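Local coordinates for BH1974 protein (Bacillus halodurans, PDB 3ON5) that is a predicted xanthine dehydrogenase accessory protein of the XdhC/CoxI family, probably assisting maturation or molybdenum-cofactor insertion of the enzyme rather than oxidising xanthine itself, at residues P209-F223 against P326-I338. Sequence-based numbering, arbitrary orientation.
Sequences PDVPPLVTFASNVGF and PEEIAISIVAQLI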
loop_
_atom_site.group_PDB
_atom_site.type_symbol
_atom_site.label_atom_id
_atom_site.label_comp_id
_atom_site.label_asym_id
_atom_site.label_seq_id
_atom_site.Cartn_x
_atom_site.Cartn_y
_atom_site.Cartn_z
ATOM N N PRO A 209 21.589 1.267 27.208
ATOM C CA PRO A 209 20.770 0.589 26.177
ATOM C C PRO A 209 19.332 0.240 26.620
ATOM O O PRO A 209 18.539 -0.230 25.789
ATOM C CB PRO A 209 21.546 -0.693 25.893
ATOM C CG PRO A 209 22.425 -0.892 27.056
ATOM C CD PRO A 209 22.774 0.464 27.560
ATOM N N ASP A 210 18.967 0.518 27.888
ATOM C CA ASP A 210 17.615 0.280 28.404
ATOM C C ASP A 210 16.696 1.523 28.231
ATOM O O ASP A 210 15.467 1.405 28.351
ATOM C CB ASP A 210 17.670 -0.123 29.889
ATOM C CG ASP A 210 18.370 0.836 30.854
ATOM O OD1 ASP A 210 19.481 1.323 30.528
ATOM O OD2 ASP A 210 17.904 0.967 31.983
ATOM N N VAL A 211 17.296 2.700 27.920
ATOM C CA VAL A 211 16.619 3.998 27.808
ATOM C C VAL A 211 15.960 4.179 26.400
ATOM O O VAL A 211 14.852 4.725 26.375
ATOM C CB VAL A 211 17.600 5.157 28.125
ATOM C CG1 VAL A 211 16.902 6.509 28.054
ATOM C CG2 VAL A 211 18.216 4.968 29.505
ATOM N N PRO A 212 16.530 3.730 25.247
ATOM C CA PRO A 212 15.845 3.956 23.958
ATOM C C PRO A 212 14.373 3.448 23.916
ATOM O O PRO A 212 13.558 4.251 23.420
ATOM C CB PRO A 212 16.720 3.184 22.969
ATOM C CG PRO A 212 18.064 3.286 23.544
ATOM C CD PRO A 212 17.843 3.093 25.014
ATOM N N PRO A 213 13.962 2.240 24.443
ATOM C CA PRO A 213 12.532 1.868 24.366
ATOM C C PRO A 213 11.637 2.818 25.163
ATOM O O PRO A 213 10.545 3.136 24.697
ATOM C CB PRO A 213 12.477 0.454 24.954
ATOM C CG PRO A 213 13.737 0.225 25.626
ATOM C CD PRO A 213 14.754 1.140 25.045
ATOM N N LEU A 214 12.105 3.294 26.331
ATOM C CA LEU A 214 11.372 4.228 27.172
ATOM C C LEU A 214 11.139 5.555 26.440
ATOM O O LEU A 214 10.043 6.104 26.538
ATOM C CB LEU A 214 12.140 4.459 28.477
ATOM C CG LEU A 214 11.598 5.513 29.415
ATOM C CD1 LEU A 214 10.344 5.045 30.096
ATOM C CD2 LEU A 214 12.619 5.855 30.425
ATOM N N VAL A 215 12.153 6.062 25.711
ATOM C CA VAL A 215 12.043 7.303 24.940
ATOM C C VAL A 215 10.964 7.102 23.861
ATOM O O VAL A 215 10.106 7.965 23.717
ATOM C CB VAL A 215 13.409 7.764 24.338
ATOM C CG1 VAL A 215 13.249 8.957 23.401
ATOM C CG2 VAL A 215 14.404 8.097 25.449
ATOM N N THR A 216 10.962 5.942 23.160
ATOM C CA THR A 216 9.996 5.643 22.107
ATOM C C THR A 216 8.570 5.564 22.676
ATOM O O THR A 216 7.666 6.207 22.151
ATOM C CB THR A 216 10.394 4.343 21.427
ATOM O OG1 THR A 216 11.622 4.567 20.754
ATOM C CG2 THR A 216 9.353 3.844 20.433
ATOM N N PHE A 217 8.363 4.779 23.726
ATOM C CA PHE A 217 7.044 4.614 24.304
ATOM C C PHE A 217 6.551 5.947 24.870
ATOM O O PHE A 217 5.424 6.314 24.590
ATOM C CB PHE A 217 7.048 3.514 25.372
ATOM C CG PHE A 217 7.465 2.127 24.908
ATOM C CD1 PHE A 217 7.283 1.730 23.590
ATOM C CD2 PHE A 217 7.928 1.182 25.814
ATOM C CE1 PHE A 217 7.637 0.439 23.173
ATOM C CE2 PHE A 217 8.285 -0.107 25.395
ATOM C CZ PHE A 217 8.125 -0.471 24.081
ATOM N N ALA A 218 7.401 6.713 25.567
ATOM C CA ALA A 218 6.996 8.001 26.134
ATOM C C ALA A 218 6.704 9.026 25.060
ATOM O O ALA A 218 5.774 9.802 25.225
ATOM C CB ALA A 218 8.068 8.532 27.050
ATOM N N SER A 219 7.485 9.028 23.971
ATOM C CA SER A 219 7.306 9.950 22.849
ATOM C C SER A 219 5.965 9.686 22.141
ATOM O O SER A 219 5.190 10.624 21.946
ATOM C CB SER A 219 8.464 9.827 21.866
ATOM O OG SER A 219 8.354 10.757 20.802
ATOM N N ASN A 220 5.668 8.395 21.843
ATOM C CA ASN A 220 4.449 7.936 21.172
ATOM C C ASN A 220 3.188 8.277 21.978
ATOM O O ASN A 220 2.177 8.649 21.384
ATOM C CB ASN A 220 4.503 6.430 20.919
ATOM C CG ASN A 220 5.528 5.976 19.905
ATOM O OD1 ASN A 220 6.346 6.745 19.417
ATOM N ND2 ASN A 220 5.519 4.697 19.562
ATOM N N VAL A 221 3.258 8.203 23.307
ATOM C CA VAL A 221 2.139 8.513 24.199
ATOM C C VAL A 221 1.982 10.056 24.339
ATOM O O VAL A 221 0.907 10.494 24.754
ATOM C CB VAL A 221 2.320 7.810 25.570
ATOM C CG1 VAL A 221 1.478 8.444 26.674
ATOM C CG2 VAL A 221 2.027 6.314 25.442
ATOM N N GLY A 222 2.991 10.849 23.955
ATOM C CA GLY A 222 2.855 12.303 23.950
ATOM C C GLY A 222 3.733 13.149 24.852
ATOM O O GLY A 222 3.441 14.338 25.064
ATOM N N PHE A 223 4.824 12.569 25.366
ATOM C CA PHE A 223 5.744 13.319 26.199
ATOM C C PHE A 223 6.821 14.011 25.414
ATOM O O PHE A 223 7.305 13.503 24.393
ATOM C CB PHE A 223 6.428 12.403 27.206
ATOM C CG PHE A 223 5.582 11.944 28.361
ATOM C CD1 PHE A 223 5.447 12.730 29.502
ATOM C CD2 PHE A 223 4.995 10.693 28.349
ATOM C CE1 PHE A 223 4.688 12.288 30.584
ATOM C CE2 PHE A 223 4.237 10.251 29.435
ATOM C CZ PHE A 223 4.080 11.051 30.538
ATOM N N PRO A 326 14.623 -4.290 29.192
ATOM C CA PRO A 326 14.362 -2.856 28.968
ATOM C C PRO A 326 12.990 -2.538 28.403
ATOM O O PRO A 326 12.378 -1.569 28.823
ATOM C CB PRO A 326 15.416 -2.473 27.932
ATOM C CG PRO A 326 16.521 -3.426 28.143
ATOM C CD PRO A 326 15.854 -4.722 28.495
ATOM N N GLU A 327 12.530 -3.333 27.448
ATOM C CA GLU A 327 11.276 -3.151 26.734
ATOM C C GLU A 327 10.063 -3.252 27.655
ATOM O O GLU A 327 9.166 -2.415 27.550
ATOM C CB GLU A 327 11.181 -4.214 25.640
ATOM C CG GLU A 327 12.323 -4.144 24.642
ATOM C CD GLU A 327 12.273 -2.964 23.695
ATOM O OE1 GLU A 327 13.343 -2.617 23.142
ATOM O OE2 GLU A 327 11.172 -2.396 23.489
ATOM N N GLU A 328 10.036 -4.258 28.552
ATOM C CA GLU A 328 8.933 -4.456 29.484
ATOM C C GLU A 328 8.948 -3.396 30.585
ATOM O O GLU A 328 7.886 -2.873 30.914
ATOM C CB GLU A 328 8.977 -5.863 30.096
ATOM C CG GLU A 328 8.668 -6.960 29.084
ATOM C CD GLU A 328 8.783 -8.395 29.559
ATOM O OE1 GLU A 328 8.522 -8.672 30.755
ATOM O OE2 GLU A 328 9.122 -9.252 28.712
ATOM N N ILE A 329 10.146 -3.052 31.129
ATOM C CA ILE A 329 10.318 -2.052 32.194
ATOM C C ILE A 329 9.836 -0.697 31.672
ATOM O O ILE A 329 9.129 0.009 32.391
ATOM C CB ILE A 329 11.782 -2.007 32.709
ATOM C CG1 ILE A 329 12.147 -3.333 33.415
ATOM C CG2 ILE A 329 11.989 -0.847 33.690
ATOM C CD1 ILE A 329 13.599 -3.536 33.732
ATOM N N ALA A 330 10.151 -0.381 30.403
ATOM C CA ALA A 330 9.727 0.850 29.726
ATOM C C ALA A 330 8.194 0.944 29.672
ATOM O O ALA A 330 7.671 2.021 29.958
ATOM C CB ALA A 330 10.307 0.909 28.330
ATOM N N ILE A 331 7.478 -0.180 29.373
ATOM C CA ILE A 331 6.009 -0.217 29.339
ATOM C C ILE A 331 5.490 0.086 30.726
ATOM O O ILE A 331 4.598 0.918 30.874
ATOM C CB ILE A 331 5.449 -1.570 28.805
ATOM C CG1 ILE A 331 5.659 -1.747 27.280
ATOM C CG2 ILE A 331 3.978 -1.765 29.172
ATOM C CD1 ILE A 331 4.823 -0.916 26.312
ATOM N N SER A 332 6.082 -0.566 31.740
ATOM C CA SER A 332 5.746 -0.433 33.156
ATOM C C SER A 332 5.835 1.029 33.611
ATOM O O SER A 332 4.941 1.508 34.307
ATOM C CB SER A 332 6.680 -1.307 33.979
ATOM O OG SER A 332 6.390 -1.169 35.355
ATOM N N ILE A 333 6.872 1.750 33.161
ATOM C CA ILE A 333 7.094 3.136 33.547
ATOM C C ILE A 333 6.065 4.027 32.851
ATOM O O ILE A 333 5.444 4.839 33.529
ATOM C CB ILE A 333 8.556 3.585 33.254
ATOM C CG1 ILE A 333 9.561 2.742 34.077
ATOM C CG2 ILE A 333 8.733 5.068 33.567
ATOM C CD1 ILE A 333 10.946 2.756 33.551
ATOM N N VAL A 334 5.857 3.863 31.531
ATOM C CA VAL A 334 4.905 4.687 30.766
ATOM C C VAL A 334 3.471 4.441 31.312
ATOM O O VAL A 334 2.731 5.411 31.499
ATOM C CB VAL A 334 5.001 4.463 29.244
ATOM C CG1 VAL A 334 4.068 5.406 28.514
ATOM C CG2 VAL A 334 6.423 4.711 28.762
ATOM N N ALA A 335 3.130 3.177 31.661
ATOM C CA ALA A 335 1.858 2.797 32.301
ATOM C C ALA A 335 1.650 3.599 33.595
ATOM O O ALA A 335 0.610 4.242 33.758
ATOM C CB ALA A 335 1.843 1.307 32.589
ATOM N N GLN A 336 2.689 3.646 34.457
ATOM C CA GLN A 336 2.695 4.421 35.704
ATOM C C GLN A 336 2.525 5.910 35.436
ATOM O O GLN A 336 1.815 6.576 36.179
ATOM C CB GLN A 336 4.001 4.191 36.475
ATOM C CG GLN A 336 3.987 4.723 37.907
ATOM C CD GLN A 336 5.211 4.273 38.635
ATOM O OE1 GLN A 336 6.335 4.572 38.246
ATOM N NE2 GLN A 336 5.029 3.496 39.678
ATOM N N LEU A 337 3.161 6.428 34.382
ATOM C CA LEU A 337 3.096 7.836 34.034
ATOM C C LEU A 337 1.689 8.204 33.590
ATOM O O LEU A 337 1.152 9.184 34.104
ATOM C CB LEU A 337 4.127 8.189 32.957
ATOM C CG LEU A 337 5.593 8.114 33.390
ATOM C CD1 LEU A 337 6.492 8.494 32.253
ATOM C CD2 LEU A 337 5.877 9.038 34.546
ATOM N N ILE A 338 1.069 7.383 32.713
ATOM C CA ILE A 338 -0.312 7.542 32.221
ATOM C C ILE A 338 -1.278 7.512 33.422
ATOM O O ILE A 338 -2.103 8.417 33.576
ATOM C CB ILE A 338 -0.666 6.442 31.160
ATOM C CG1 ILE A 338 0.177 6.641 29.887
ATOM C CG2 ILE A 338 -2.165 6.458 30.822
ATOM C CD1 ILE A 338 0.206 5.460 28.878
#
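Phe217 and Val334 each lodge as a knob in a hole of the partner helix, locking helix 211-221 and the first part of helix 326-343 together on one face of the parallel sheet of the XdhC Rossmann domain. The segment axes run in roughly the same direction, crossing at -38° with a closest approach of 8.1 Å. The buried middle is closely packed, because the small Ala330 lets the backbones approach: the CA atoms of Leu214 and Ala330 are 4.5 Å apart, and Ala330 CB reaches the Leu214 backbone N. Phe217 has CG anti to its carbonyl carbon (chi1 -60°), which carries the ring across to Glu327, Ala330, Ile331 and Val334. Ile331 CD1 makes a CH-pi contact over one ring face, 3.9 Å from the centroid and 20° off the normal, while Glu327 O approaches the rim of the ring in its plane. In return, Val334 directs its two methyls apart, CG2 against Phe217 CB at 3.6 Å and CG1 against Val221 CG2 at 3.8 Å. On the sheet side, Leu214 CD1 meets Ile333 CG2 crosswise, and both residues also touch Leu267 of strand 265-268. No hydrogen bond joins the two segments, so their mutual fit rests largely on apolar packing. The N-terminal end is close-packed too but more open to solvent, Asp210, Pro326 and Glu327 being partly exposed: Pro326 covers the CB of Asp210, whose carboxylate turns away to hydrogen-bond His271, and Glu327 bends at chi2 to bring its carboxylate beside Pro213. The flank bearing Phe217 is covered by the second subunit, whose own Phe217 meets this ring at a steep angle. At the C-terminal end, a Schellman motif at Gly222 closes helix 211-221, and beyond it Phe223 CZ rests 3.7 Å from Leu337 CB.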